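PDB 2OQH: putative isomerase, which probably dehydrates D-glucarate or a related acid sugar, as a member of the mandelate racemase group of the enolase superfamily. Local coordinates for residues A123-T131 / L340-P348; E288-S298 / P317-M326. All blocks are in the same frame, centred on the assembly; numbering follows the deposited sequence.

Contact 1: A123-T131 / L340-P348; sequences AVRDEVPIT and LENGRLRVP. With SO4 (sulfate ion), chain E.
Glu127 and Arg344 meet on one side of a short antiparallel strand pair. The guanidinium of Arg344 lies over the aliphatic part of Glu127, whose CG sits 3.4 Å above the guanidinium plane of Arg344 and toward the rim, and the two side chains cross at about a right angle. Glu127 is bent at chi2 (-59°), which brings its carboxylate back over the opposing strand, not onto the guanidinium. Its OE1 stays 4.0 Å from Arg344 NE, well out of the guanidinium plane, an attraction of charge without a directed N-H. OE2 packs against CG of Arg346, and a water lies within hydrogen-bonding reach of OE1 and Arg344 O.

Ile130 belongs to the opposite, apolar part of the interface. Its CG1 occupies the position between backbone N and carbonyl carbon (chi1 63°), leaving CG2 to touch Leu345 CD1 at 3.8 Å while CD1 meets Leu340 CD1 at 3.7 Å. Val128, on the same face as Leu345, is covered by Leu310 and Val313 of helix 303-315.

Between these faces the backbones are stitched by Val128 N to Leu345 O and Leu345 N to Val128 O, both 2.8 Å. Ile130 N to Gly343 O extends the ladder, and a second water joins Ile130 O to Gly343 O. In the loop before the strand, Arg125 NE donates to O3 of a sulfate ion, probably from the crystallisation liquor, and NH1 bonds to Thr316 O.

The 340-348 segment is a beta hairpin closed by a type I' turn from Glu341 to Arg344, and its second strand adds antiparallel to strand 127-134 of the TIM-barrel sheet.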
ATOM      1  N   ALA A 123      -9.335 -16.352  -6.548  1.00 16.92           N
ATOM      2  CA  ALA A 123      -8.271 -15.820  -7.376  1.00 17.85           C
ATOM      3  C   ALA A 123      -8.635 -15.643  -8.840  1.00 18.89           C
ATOM      4  O   ALA A 123      -9.322 -16.481  -9.428  1.00 19.74           O
ATOM      5  CB  ALA A 123      -7.049 -16.716  -7.261  1.00 17.01           C
ATOM      6  N   VAL A 124      -8.177 -14.530  -9.411  1.00 17.64           N
ATOM      7  CA  VAL A 124      -8.368 -14.225 -10.823  1.00 18.14           C
ATOM      8  C   VAL A 124      -6.962 -14.107 -11.393  1.00 17.50           C
ATOM      9  O   VAL A 124      -6.769 -14.050 -12.604  1.00 18.15           O
ATOM     10  CB  VAL A 124      -9.141 -12.905 -11.060  1.00 18.68           C
ATOM     11  CG1 VAL A 124     -10.597 -13.099 -10.701  1.00 19.40           C
ATOM     12  CG2 VAL A 124      -8.533 -11.776 -10.243  1.00 18.33           C
ATOM     13  N   ARG A 125      -5.987 -14.068 -10.490  1.00 17.59           N
ATOM     14  CA  ARG A 125      -4.571 -14.008 -10.837  1.00 19.59           C
ATOM     15  C   ARG A 125      -3.786 -14.590  -9.658  1.00 20.75           C
ATOM     16  O   ARG A 125      -4.198 -14.447  -8.505  1.00 20.87           O
ATOM     17  CB  ARG A 125      -4.125 -12.565 -11.130  1.00 18.43           C
ATOM     18  CG  ARG A 125      -4.171 -11.593  -9.957  1.00 17.45           C
ATOM     19  CD  ARG A 125      -3.596 -10.240 -10.384  1.00 16.46           C
ATOM     20  NE  ARG A 125      -4.379  -9.602 -11.448  1.00 15.29           N
ATOM     21  CZ  ARG A 125      -5.554  -9.005 -11.258  1.00 15.13           C
ATOM     22  NH1 ARG A 125      -6.084  -8.958 -10.044  1.00 13.18           N
ATOM     23  NH2 ARG A 125      -6.201  -8.456 -12.277  1.00 15.66           N
ATOM     24  N   ASP A 126      -2.669 -15.257  -9.937  1.00 22.10           N
ATOM     25  CA  ASP A 126      -1.876 -15.865  -8.865  1.00 24.06           C
ATOM     26  C   ASP A 126      -0.539 -15.174  -8.618  1.00 22.64           C
ATOM     27  O   ASP A 126       0.108 -15.409  -7.591  1.00 23.67           O
ATOM     28  CB  ASP A 126      -1.647 -17.350  -9.167  1.00 28.26           C
ATOM     29  CG  ASP A 126      -0.845 -17.569 -10.433  1.00 32.36           C
ATOM     30  OD1 ASP A 126      -1.120 -16.876 -11.442  1.00 35.09           O
ATOM     31  OD2 ASP A 126       0.059 -18.445 -10.429  1.00 36.14           O
ATOM     32  N   GLU A 127      -0.132 -14.321  -9.555  1.00 20.42           N
ATOM     33  CA  GLU A 127       1.117 -13.588  -9.441  1.00 20.49           C
ATOM     34  C   GLU A 127       0.846 -12.090  -9.419  1.00 19.96           C
ATOM     35  O   GLU A 127       0.057 -11.579 -10.216  1.00 20.14           O
ATOM     36  CB  GLU A 127       2.041 -13.928 -10.608  1.00 21.58           C
ATOM     37  CG  GLU A 127       2.583 -15.347 -10.572  1.00 26.97           C
ATOM     38  CD  GLU A 127       3.367 -15.630  -9.305  1.00 29.44           C
ATOM     39  OE1 GLU A 127       4.243 -14.810  -8.958  1.00 31.00           O
ATOM     40  OE2 GLU A 127       3.114 -16.673  -8.655  1.00 32.59           O
ATOM     41  N   VAL A 128       1.510 -11.394  -8.505  1.00 18.20           N
ATOM     42  CA  VAL A 128       1.329  -9.956  -8.355  1.00 18.51           C
ATOM     43  C   VAL A 128       2.589  -9.142  -8.615  1.00 17.90           C
ATOM     44  O   VAL A 128       3.478  -9.082  -7.768  1.00 18.01           O
ATOM     45  CB  VAL A 128       0.854  -9.608  -6.934  1.00 17.34           C
ATOM     46  CG1 VAL A 128       0.674  -8.107  -6.805  1.00 18.73           C
ATOM     47  CG2 VAL A 128      -0.434 -10.337  -6.631  1.00 17.06           C
ATOM     48  N   PRO A 129       2.668  -8.486  -9.782  1.00 17.32           N
ATOM     49  CA  PRO A 129       3.828  -7.665 -10.141  1.00 16.55           C
ATOM     50  C   PRO A 129       3.996  -6.476  -9.190  1.00 16.52           C
ATOM     51  O   PRO A 129       3.006  -5.903  -8.717  1.00 15.89           O
ATOM     52  CB  PRO A 129       3.499  -7.207 -11.561  1.00 17.94           C
ATOM     53  CG  PRO A 129       2.575  -8.266 -12.074  1.00 19.02           C
ATOM     54  CD  PRO A 129       1.696  -8.527 -10.888  1.00 18.07           C
ATOM     55  N   ILE A 130       5.240  -6.107  -8.902  1.00 14.55           N
ATOM     56  CA  ILE A 130       5.481  -4.965  -8.028  1.00 16.00           C
ATOM     57  C   ILE A 130       6.337  -3.919  -8.730  1.00 14.71           C
ATOM     58  O   ILE A 130       6.904  -4.179  -9.784  1.00 15.96           O
ATOM     59  CB  ILE A 130       6.143  -5.377  -6.690  1.00 15.81           C
ATOM     60  CG1 ILE A 130       7.522  -5.991  -6.937  1.00 17.28           C
ATOM     61  CG2 ILE A 130       5.238  -6.357  -5.964  1.00 15.43           C
ATOM     62  CD1 ILE A 130       8.297  -6.237  -5.670  1.00 18.17           C
ATOM     63  N   THR A 131       6.415  -2.741  -8.126  1.00 15.34           N
ATOM     64  CA  THR A 131       7.145  -1.609  -8.683  1.00 17.20           C
ATOM     65  C   THR A 131       8.459  -1.294  -7.976  1.00 18.70           C
ATOM     66  O   THR A 131       8.582  -1.458  -6.762  1.00 19.95           O
ATOM     67  CB  THR A 131       6.266  -0.352  -8.615  1.00 17.65           C
ATOM     68  OG1 THR A 131       4.976  -0.654  -9.161  1.00 19.27           O
ATOM     69  CG2 THR A 131       6.901   0.799  -9.383  1.00 17.53           C
ATOM     70  N   LEU A 340       8.891 -13.876  -3.648  1.00 23.44           N
ATOM     71  CA  LEU A 340       9.128 -12.744  -4.548  1.00 24.03           C
ATOM     72  C   LEU A 340      10.181 -13.165  -5.561  1.00 25.32           C
ATOM     73  O   LEU A 340      11.351 -13.339  -5.212  1.00 25.60           O
ATOM     74  CB  LEU A 340       9.633 -11.520  -3.772  1.00 22.77           C
ATOM     75  CG  LEU A 340      10.129 -10.353  -4.638  1.00 22.74           C
ATOM     76  CD1 LEU A 340       9.022  -9.863  -5.556  1.00 20.39           C
ATOM     77  CD2 LEU A 340      10.617  -9.227  -3.740  1.00 22.49           C
ATOM     78  N   GLU A 341       9.767 -13.319  -6.815  1.00 24.87           N
ATOM     79  CA  GLU A 341      10.681 -13.756  -7.859  1.00 25.22           C
ATOM     80  C   GLU A 341      10.436 -13.045  -9.184  1.00 24.52           C
ATOM     81  O   GLU A 341       9.300 -12.961  -9.656  1.00 23.64           O
ATOM     82  CB  GLU A 341      10.517 -15.269  -8.073  1.00 26.67           C
ATOM     83  CG  GLU A 341      11.475 -15.896  -9.092  1.00 29.85           C
ATOM     84  CD  GLU A 341      11.036 -17.300  -9.509  1.00 32.84           C
ATOM     85  OE1 GLU A 341      10.443 -18.015  -8.672  1.00 33.16           O
ATOM     86  OE2 GLU A 341      11.289 -17.696 -10.671  1.00 35.10           O
ATOM     87  N   ASN A 342      11.504 -12.531  -9.785  1.00 23.25           N
ATOM     88  CA  ASN A 342      11.380 -11.887 -11.081  1.00 23.20           C
ATOM     89  C   ASN A 342      10.316 -10.776 -11.097  1.00 21.73           C
ATOM     90  O   ASN A 342       9.444 -10.753 -11.960  1.00 23.01           O
ATOM     91  CB  ASN A 342      11.063 -12.977 -12.114  1.00 23.72           C
ATOM     92  CG  ASN A 342      10.945 -12.450 -13.520  1.00 25.54           C
ATOM     93  OD1 ASN A 342      11.753 -11.635 -13.965  1.00 28.13           O
ATOM     94  ND2 ASN A 342       9.936 -12.931 -14.246  1.00 27.17           N
ATOM     95  N   GLY A 343      10.400  -9.863 -10.131  1.00 21.40           N
ATOM     96  CA  GLY A 343       9.468  -8.742 -10.055  1.00 21.15           C
ATOM     97  C   GLY A 343       8.013  -9.030  -9.699  1.00 21.43           C
ATOM     98  O   GLY A 343       7.159  -8.146  -9.823  1.00 20.62           O
ATOM     99  N   ARG A 344       7.720 -10.241  -9.240  1.00 19.58           N
ATOM    100  CA  ARG A 344       6.350 -10.600  -8.883  1.00 21.11           C
ATOM    101  C   ARG A 344       6.270 -11.351  -7.549  1.00 21.60           C
ATOM    102  O   ARG A 344       7.178 -12.104  -7.191  1.00 21.71           O
ATOM    103  CB  ARG A 344       5.733 -11.475  -9.982  1.00 23.09           C
ATOM    104  CG  ARG A 344       5.886 -10.938 -11.401  1.00 26.17           C
ATOM    105  CD  ARG A 344       5.099 -11.797 -12.387  1.00 27.93           C
ATOM    106  NE  ARG A 344       5.552 -13.185 -12.383  1.00 31.15           N
ATOM    107  CZ  ARG A 344       4.904 -14.199 -12.956  1.00 32.76           C
ATOM    108  NH1 ARG A 344       3.748 -13.994 -13.593  1.00 32.54           N
ATOM    109  NH2 ARG A 344       5.417 -15.428 -12.902  1.00 32.41           N
ATOM    110  N   LEU A 345       5.182 -11.134  -6.814  1.00 19.88           N
ATOM    111  CA  LEU A 345       4.966 -11.804  -5.537  1.00 20.82           C
ATOM    112  C   LEU A 345       3.900 -12.865  -5.741  1.00 22.02           C
ATOM    113  O   LEU A 345       2.899 -12.625  -6.414  1.00 23.20           O
ATOM    114  CB  LEU A 345       4.489 -10.815  -4.472  1.00 20.22           C
ATOM    115  CG  LEU A 345       5.537  -9.888  -3.857  1.00 20.34           C
ATOM    116  CD1 LEU A 345       4.855  -8.763  -3.101  1.00 20.28           C
ATOM    117  CD2 LEU A 345       6.429 -10.683  -2.927  1.00 20.62           C
ATOM    118  N   ARG A 346       4.116 -14.045  -5.177  1.00 21.79           N
ATOM    119  CA  ARG A 346       3.136 -15.110  -5.314  1.00 21.71           C
ATOM    120  C   ARG A 346       2.168 -15.014  -4.144  1.00 21.45           C
ATOM    121  O   ARG A 346       2.572 -14.759  -3.011  1.00 20.34           O
ATOM    122  CB  ARG A 346       3.820 -16.481  -5.330  1.00 22.23           C
ATOM    123  CG  ARG A 346       2.862 -17.641  -5.595  1.00 23.81           C
ATOM    124  CD  ARG A 346       3.624 -18.925  -5.874  1.00 25.93           C
ATOM    125  NE  ARG A 346       4.332 -19.398  -4.689  1.00 27.80           N
ATOM    126  CZ  ARG A 346       5.321 -20.285  -4.713  1.00 29.70           C
ATOM    127  NH1 ARG A 346       5.722 -20.796  -5.872  1.00 28.96           N
ATOM    128  NH2 ARG A 346       5.901 -20.662  -3.576  1.00 28.15           N
ATOM    129  N   VAL A 347       0.887 -15.206  -4.425  1.00 21.60           N
ATOM    130  CA  VAL A 347      -0.129 -15.138  -3.385  1.00 24.01           C
ATOM    131  C   VAL A 347      -0.103 -16.401  -2.522  1.00 24.62           C
ATOM    132  O   VAL A 347      -0.267 -17.509  -3.038  1.00 25.65           O
ATOM    133  CB  VAL A 347      -1.533 -15.003  -4.002  1.00 24.32           C
ATOM    134  CG1 VAL A 347      -2.544 -14.705  -2.910  1.00 25.06           C
ATOM    135  CG2 VAL A 347      -1.539 -13.904  -5.058  1.00 24.56           C
ATOM    136  N   PRO A 348       0.116 -16.251  -1.201  1.00 25.16           N
ATOM    137  CA  PRO A 348       0.159 -17.388  -0.273  1.00 25.93           C
ATOM    138  C   PRO A 348      -1.031 -18.322  -0.487  1.00 26.90           C
ATOM    139  O   PRO A 348      -2.079 -17.893  -0.978  1.00 27.29           O
ATOM    140  CB  PRO A 348       0.150 -16.708   1.094  1.00 25.96           C
ATOM    141  CG  PRO A 348       0.977 -15.482   0.832  1.00 23.99           C
ATOM    142  CD  PRO A 348       0.432 -14.992  -0.498  1.00 24.62           C
TER
HETATM  143  S   SO4 E 501      -3.945  -9.709 -15.159  1.00 37.90           S
HETATM  144  O1  SO4 E 501      -3.810  -8.347 -14.614  1.00 39.74           O
HETATM  145  O2  SO4 E 501      -5.339  -9.942 -15.585  1.00 40.08           O
HETATM  146  O3  SO4 E 501      -3.577 -10.695 -14.107  1.00 40.41           O
HETATM  147  O4  SO4 E 501      -3.055  -9.873 -16.319  1.00 40.03           O
HETATM  148  O   HOH W   1       6.346 -15.050  -7.439  1.00 31.76           O
HETATM  149  O   HOH W   2       7.067  -6.153 -11.954  1.00 21.89           O

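Contact 2: E288-S298 / P317-M326; sequences ETFGLGMNLHS and PVLSRAIDSM
The contact belongs to the last beta-alpha-beta unit of the TIM barrel: strand 293-296, helix 303-315 and the short strand 323-324, with the chain returning through 317-326 alongside the first strand. Asn295 links the two segments through its side-chain amide. Its CG lies anti to the backbone N (chi1 -158°), carrying the amide across to the returning chain, where ND2 donates to Ala322 O at 3.0 Å. The acceptor lies close to the amide plane of Asn295, although the donor stands above the carbonyl plane. OD1 approaches CA and CG2 of Ile323 and lies 2.8 Å from a water that accepts from Arg321 N. The nitrogen is held by Ala322 O and by Tyr221 OH, and the oxygen lies within reach of the water.

Next to this link Met294 packs against apolar side chains. The extended selenomethionine crosses Leu319 and Val318, its CG 3.6 Å from Leu319 CD2 and its SE 4.0 Å from Val318 CG1. The same Leu319 methyl also lies against Asn295 CA. Arg321 runs past Met294, its CD 3.3 Å from Met294 O; NE bonds in the guanidinium plane to a water shared with Met294 N and Val318 O, and NH1 forms a salt bridge with Glu220.

Farther along, Asp324 N donates to Leu296 O (3.2 Å), the one direct backbone hydrogen bond between the segments. Ser298 OG, whose main partner is Glu301, receives only a weak bond from Met326 N.

Leu296 and Leu319 both reach Val313 of helix 303-315, Met294 rests on Leu283 and Ala284 of helix 277-289, and strand 293-296 is paired in parallel with strand 266-269 while Ile323 leans on Val128 of strand 127-134.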
ATOM      1  N   GLU A 288     -14.385   0.659 -10.775  1.00  8.45           N
ATOM      2  CA  GLU A 288     -14.909   0.081 -12.006  1.00 10.79           C
ATOM      3  C   GLU A 288     -16.158   0.836 -12.453  1.00 10.46           C
ATOM      4  O   GLU A 288     -16.349   1.084 -13.640  1.00 10.13           O
ATOM      5  CB  GLU A 288     -15.245  -1.398 -11.807  1.00 13.89           C
ATOM      6  CG  GLU A 288     -14.055  -2.247 -11.393  1.00 19.17           C
ATOM      7  CD  GLU A 288     -14.377  -3.729 -11.392  1.00 23.32           C
ATOM      8  OE1 GLU A 288     -15.462  -4.102 -10.898  1.00 27.11           O
ATOM      9  OE2 GLU A 288     -13.543  -4.521 -11.877  1.00 25.96           O
ATOM     10  N   THR A 289     -17.001   1.202 -11.493  1.00  8.84           N
ATOM     11  CA  THR A 289     -18.234   1.923 -11.796  1.00  9.10           C
ATOM     12  C   THR A 289     -17.936   3.271 -12.438  1.00  9.81           C
ATOM     13  O   THR A 289     -18.634   3.704 -13.352  1.00 10.41           O
ATOM     14  CB  THR A 289     -19.069   2.160 -10.516  1.00  9.36           C
ATOM     15  OG1 THR A 289     -19.466   0.898  -9.968  1.00  9.46           O
ATOM     16  CG2 THR A 289     -20.321   2.995 -10.826  1.00  9.03           C
ATOM     17  N   PHE A 290     -16.882   3.927 -11.976  1.00  8.22           N
ATOM     18  CA  PHE A 290     -16.541   5.234 -12.511  1.00 11.13           C
ATOM     19  C   PHE A 290     -15.422   5.240 -13.527  1.00 10.29           C
ATOM     20  O   PHE A 290     -14.871   6.291 -13.843  1.00 10.91           O
ATOM     21  CB  PHE A 290     -16.215   6.176 -11.360  1.00 11.69           C
ATOM     22  CG  PHE A 290     -17.439   6.717 -10.680  1.00 14.05           C
ATOM     23  CD1 PHE A 290     -18.050   7.883 -11.149  1.00 15.76           C
ATOM     24  CD2 PHE A 290     -18.009   6.048  -9.600  1.00 13.47           C
ATOM     25  CE1 PHE A 290     -19.234   8.366 -10.560  1.00 15.42           C
ATOM     26  CE2 PHE A 290     -19.192   6.521  -9.004  1.00 14.83           C
ATOM     27  CZ  PHE A 290     -19.796   7.690  -9.490  1.00 15.09           C
ATOM     28  N   GLY A 291     -15.101   4.064 -14.051  1.00  9.18           N
ATOM     29  CA  GLY A 291     -14.047   3.966 -15.044  1.00  9.70           C
ATOM     30  C   GLY A 291     -12.712   4.521 -14.584  1.00  9.59           C
ATOM     31  O   GLY A 291     -12.042   5.241 -15.321  1.00 11.63           O
ATOM     32  N   LEU A 292     -12.327   4.195 -13.357  1.00  8.19           N
ATOM     33  CA  LEU A 292     -11.056   4.653 -12.820  1.00  9.87           C
ATOM     34  C   LEU A 292     -10.094   3.486 -12.755  1.00 10.50           C
ATOM     35  O   LEU A 292     -10.508   2.348 -12.556  1.00 12.73           O
ATOM     36  CB  LEU A 292     -11.227   5.192 -11.398  1.00  9.50           C
ATOM     37  CG  LEU A 292     -12.197   6.335 -11.125  1.00  8.68           C
ATOM     38  CD1 LEU A 292     -12.143   6.663  -9.643  1.00  8.69           C
ATOM     39  CD2 LEU A 292     -11.837   7.553 -11.975  1.00  7.98           C
ATOM     40  N   GLY A 293      -8.809   3.763 -12.937  1.00 10.15           N
ATOM     41  CA  GLY A 293      -7.832   2.708 -12.804  1.00 10.13           C
ATOM     42  C   GLY A 293      -7.634   2.587 -11.301  1.00 12.09           C
ATOM     43  O   GLY A 293      -8.089   3.453 -10.547  1.00 12.27           O
HETATM   44  N   MSE A 294      -6.984   1.521 -10.849  1.00 11.84           N
HETATM   45  CA  MSE A 294      -6.724   1.337  -9.424  1.00 14.06           C
HETATM   46  C   MSE A 294      -5.435   0.554  -9.237  1.00 14.38           C
HETATM   47  O   MSE A 294      -5.065  -0.261 -10.072  1.00 14.22           O
HETATM   48  CB  MSE A 294      -7.864   0.572  -8.732  1.00 15.48           C
HETATM   49  CG  MSE A 294      -7.626   0.350  -7.231  1.00 19.23           C
HETATM   50 SE   MSE A 294      -8.956  -0.751  -6.321  1.00 26.72          SE
HETATM   51  CE  MSE A 294      -8.511  -0.275  -4.497  1.00 16.72           C
ATOM     52  N   ASN A 295      -4.754   0.816  -8.132  1.00 15.67           N
ATOM     53  CA  ASN A 295      -3.516   0.117  -7.812  1.00 15.72           C
ATOM     54  C   ASN A 295      -3.434   0.174  -6.296  1.00 15.92           C
ATOM     55  O   ASN A 295      -4.295   0.778  -5.661  1.00 16.15           O
ATOM     56  CB  ASN A 295      -2.328   0.847  -8.449  1.00 15.40           C
ATOM     57  CG  ASN A 295      -1.112  -0.049  -8.632  1.00 16.29           C
ATOM     58  OD1 ASN A 295      -1.181  -1.271  -8.448  1.00 14.82           O
ATOM     59  ND2 ASN A 295       0.012   0.557  -9.011  1.00 15.35           N
ATOM     60  N   LEU A 296      -2.430  -0.462  -5.704  1.00 16.46           N
ATOM     61  CA  LEU A 296      -2.294  -0.398  -4.261  1.00 16.08           C
ATOM     62  C   LEU A 296      -1.073   0.415  -3.876  1.00 17.22           C
ATOM     63  O   LEU A 296      -0.027   0.347  -4.526  1.00 17.71           O
ATOM     64  CB  LEU A 296      -2.203  -1.796  -3.645  1.00 16.49           C
ATOM     65  CG  LEU A 296      -3.470  -2.659  -3.671  1.00 18.09           C
ATOM     66  CD1 LEU A 296      -3.223  -3.924  -2.866  1.00 16.60           C
ATOM     67  CD2 LEU A 296      -4.658  -1.883  -3.101  1.00 15.87           C
ATOM     68  N   HIS A 297      -1.225   1.202  -2.821  1.00 17.66           N
ATOM     69  CA  HIS A 297      -0.157   2.037  -2.302  1.00 19.17           C
ATOM     70  C   HIS A 297       0.509   1.283  -1.158  1.00 20.77           C
ATOM     71  O   HIS A 297      -0.153   0.552  -0.428  1.00 19.53           O
ATOM     72  CB  HIS A 297      -0.742   3.356  -1.793  1.00 20.23           C
ATOM     73  CG  HIS A 297       0.218   4.184  -0.998  1.00 22.07           C
ATOM     74  ND1 HIS A 297       0.256   4.164   0.380  1.00 23.61           N
ATOM     75  CD2 HIS A 297       1.165   5.068  -1.387  1.00 22.72           C
ATOM     76  CE1 HIS A 297       1.182   5.006   0.804  1.00 24.04           C
ATOM     77  NE2 HIS A 297       1.747   5.567  -0.250  1.00 24.44           N
ATOM     78  N   SER A 298       1.816   1.460  -1.000  1.00 22.03           N
ATOM     79  CA  SER A 298       2.527   0.777   0.076  1.00 24.61           C
ATOM     80  C   SER A 298       3.044   1.738   1.138  1.00 25.25           C
ATOM     81  O   SER A 298       3.693   2.738   0.824  1.00 26.76           O
ATOM     82  CB  SER A 298       3.703  -0.024  -0.476  1.00 25.42           C
ATOM     83  OG  SER A 298       4.501  -0.494   0.590  1.00 27.87           O
ATOM     84  N   PRO A 317     -10.240  -8.125  -9.986  1.00 16.02           N
ATOM     85  CA  PRO A 317      -9.965  -7.852 -11.398  1.00 14.35           C
ATOM     86  C   PRO A 317      -9.299  -6.511 -11.736  1.00 14.10           C
ATOM     87  O   PRO A 317      -8.292  -6.484 -12.432  1.00 14.92           O
ATOM     88  CB  PRO A 317     -11.343  -7.999 -12.043  1.00 14.39           C
ATOM     89  CG  PRO A 317     -11.939  -9.121 -11.262  1.00 13.93           C
ATOM     90  CD  PRO A 317     -11.578  -8.728  -9.829  1.00 14.47           C
ATOM     91  N   VAL A 318      -9.846  -5.406 -11.243  1.00 12.92           N
ATOM     92  CA  VAL A 318      -9.289  -4.091 -11.557  1.00 11.96           C
ATOM     93  C   VAL A 318      -7.839  -3.842 -11.097  1.00 12.76           C
ATOM     94  O   VAL A 318      -7.163  -2.950 -11.617  1.00 13.14           O
ATOM     95  CB  VAL A 318     -10.208  -2.965 -11.013  1.00 11.63           C
ATOM     96  CG1 VAL A 318     -10.101  -2.878  -9.497  1.00 12.86           C
ATOM     97  CG2 VAL A 318      -9.853  -1.646 -11.665  1.00 12.90           C
ATOM     98  N   LEU A 319      -7.353  -4.615 -10.135  1.00 11.53           N
ATOM     99  CA  LEU A 319      -5.979  -4.440  -9.673  1.00 12.50           C
ATOM    100  C   LEU A 319      -5.034  -5.222 -10.589  1.00 13.83           C
ATOM    101  O   LEU A 319      -4.354  -6.158 -10.165  1.00 14.59           O
ATOM    102  CB  LEU A 319      -5.854  -4.910  -8.224  1.00 12.33           C
ATOM    103  CG  LEU A 319      -6.532  -3.957  -7.231  1.00 12.00           C
ATOM    104  CD1 LEU A 319      -6.643  -4.593  -5.858  1.00 13.08           C
ATOM    105  CD2 LEU A 319      -5.742  -2.666  -7.166  1.00 10.16           C
ATOM    106  N   SER A 320      -4.992  -4.807 -11.851  1.00 12.48           N
ATOM    107  CA  SER A 320      -4.182  -5.461 -12.868  1.00 13.57           C
ATOM    108  C   SER A 320      -2.828  -4.816 -13.135  1.00 13.67           C
ATOM    109  O   SER A 320      -2.135  -5.195 -14.080  1.00 13.66           O
ATOM    110  CB  SER A 320      -4.960  -5.492 -14.174  1.00 13.38           C
ATOM    111  OG  SER A 320      -5.257  -4.168 -14.589  1.00 16.38           O
ATOM    112  N   ARG A 321      -2.448  -3.853 -12.311  1.00 13.90           N
ATOM    113  CA  ARG A 321      -1.186  -3.146 -12.497  1.00 14.99           C
ATOM    114  C   ARG A 321      -0.112  -3.638 -11.542  1.00 15.06           C
ATOM    115  O   ARG A 321      -0.397  -4.375 -10.601  1.00 14.39           O
ATOM    116  CB  ARG A 321      -1.401  -1.650 -12.259  1.00 16.35           C
ATOM    117  CG  ARG A 321      -2.418  -1.006 -13.191  1.00 14.63           C
ATOM    118  CD  ARG A 321      -3.013   0.243 -12.552  1.00 17.09           C
ATOM    119  NE  ARG A 321      -3.981   0.915 -13.424  1.00 15.12           N
ATOM    120  CZ  ARG A 321      -3.694   1.941 -14.221  1.00 15.37           C
ATOM    121  NH1 ARG A 321      -2.458   2.425 -14.263  1.00 14.24           N
ATOM    122  NH2 ARG A 321      -4.648   2.489 -14.969  1.00 12.80           N
ATOM    123  N   ALA A 322       1.129  -3.234 -11.793  1.00 14.17           N
ATOM    124  CA  ALA A 322       2.214  -3.608 -10.899  1.00 14.82           C
ATOM    125  C   ALA A 322       2.010  -2.703  -9.692  1.00 14.74           C
ATOM    126  O   ALA A 322       2.091  -1.489  -9.818  1.00 15.09           O
ATOM    127  CB  ALA A 322       3.561  -3.328 -11.547  1.00 14.93           C
ATOM    128  N   ILE A 323       1.737  -3.287  -8.531  1.00 15.50           N
ATOM    129  CA  ILE A 323       1.493  -2.494  -7.326  1.00 16.71           C
ATOM    130  C   ILE A 323       2.757  -1.912  -6.723  1.00 16.67           C
ATOM    131  O   ILE A 323       3.863  -2.337  -7.053  1.00 17.03           O
ATOM    132  CB  ILE A 323       0.816  -3.334  -6.217  1.00 16.77           C
ATOM    133  CG1 ILE A 323       1.794  -4.399  -5.710  1.00 17.83           C
ATOM    134  CG2 ILE A 323      -0.460  -3.982  -6.748  1.00 17.49           C
ATOM    135  CD1 ILE A 323       1.309  -5.166  -4.477  1.00 18.88           C
ATOM    136  N   ASP A 324       2.578  -0.925  -5.847  1.00 17.51           N
ATOM    137  CA  ASP A 324       3.691  -0.310  -5.136  1.00 19.67           C
ATOM    138  C   ASP A 324       3.946  -1.242  -3.968  1.00 19.93           C
ATOM    139  O   ASP A 324       3.008  -1.684  -3.308  1.00 19.50           O
ATOM    140  CB  ASP A 324       3.320   1.075  -4.596  1.00 21.03           C
ATOM    141  CG  ASP A 324       3.469   2.172  -5.635  1.00 23.27           C
ATOM    142  OD1 ASP A 324       4.007   1.893  -6.729  1.00 23.53           O
ATOM    143  OD2 ASP A 324       3.061   3.322  -5.348  1.00 25.02           O
ATOM    144  N   SER A 325       5.203  -1.564  -3.715  1.00 20.37           N
ATOM    145  CA  SER A 325       5.511  -2.458  -2.612  1.00 20.79           C
ATOM    146  C   SER A 325       6.954  -2.323  -2.210  1.00 21.48           C
ATOM    147  O   SER A 325       7.851  -2.493  -3.029  1.00 21.29           O
ATOM    148  CB  SER A 325       5.230  -3.913  -2.996  1.00 20.62           C
ATOM    149  OG  SER A 325       5.675  -4.797  -1.973  1.00 23.03           O
HETATM  150  N   MSE A 326       7.176  -2.004  -0.942  1.00 22.18           N
HETATM  151  CA  MSE A 326       8.536  -1.873  -0.454  1.00 24.54           C
HETATM  152  C   MSE A 326       8.949  -3.189   0.183  1.00 23.19           C
HETATM  153  O   MSE A 326       9.904  -3.237   0.955  1.00 23.60           O
HETATM  154  CB  MSE A 326       8.652  -0.731   0.563  1.00 28.58           C
HETATM  155  CG  MSE A 326       8.605   0.670  -0.052  1.00 35.98           C
HETATM  156 SE   MSE A 326       9.303   0.743  -1.880  1.00 50.91          SE
HETATM  157  CE  MSE A 326       7.610   1.009  -2.784  1.00 45.22           C
TER
HETATM  158  O   HOH W   3     -12.270  -5.597  -9.532  1.00 20.65           O
HETATM  159  O   HOH W   4      -6.349  -0.416 -12.763  1.00  9.71           O
HETATM  160  O   HOH W   5      -3.147  -2.837  -9.739  1.00 20.56           O
HETATM  161  O   HOH W   6       0.800  -2.072  -1.816  1.00 26.87           O
HETATM  162  O   HOH W   7       5.752  -2.996   1.321  1.00 29.05           O

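Reading from the N terminus, residues 123-131 come first and enter strand 127-134; the chain then runs round the barrel before 288-298 and 317-326 close the short loop of contact 2 about helix 303-315. Soon afterwards 340-348 returns to strand 127-134, so contact 1 closes a loop of 208 intervening residues that contains contact 2 entirely. The centres of the two contacts lie about 14 Å apart, and they touch directly: Pro129 O and Ile323 N, 2.9 Å apart, probably hydrogen-bond, as do Arg125 NH2 and Pro317 O. Strand 127-134 thus has the returning segment 323-324 and the hairpin as neighbours, tying the barrel's last strand to its first.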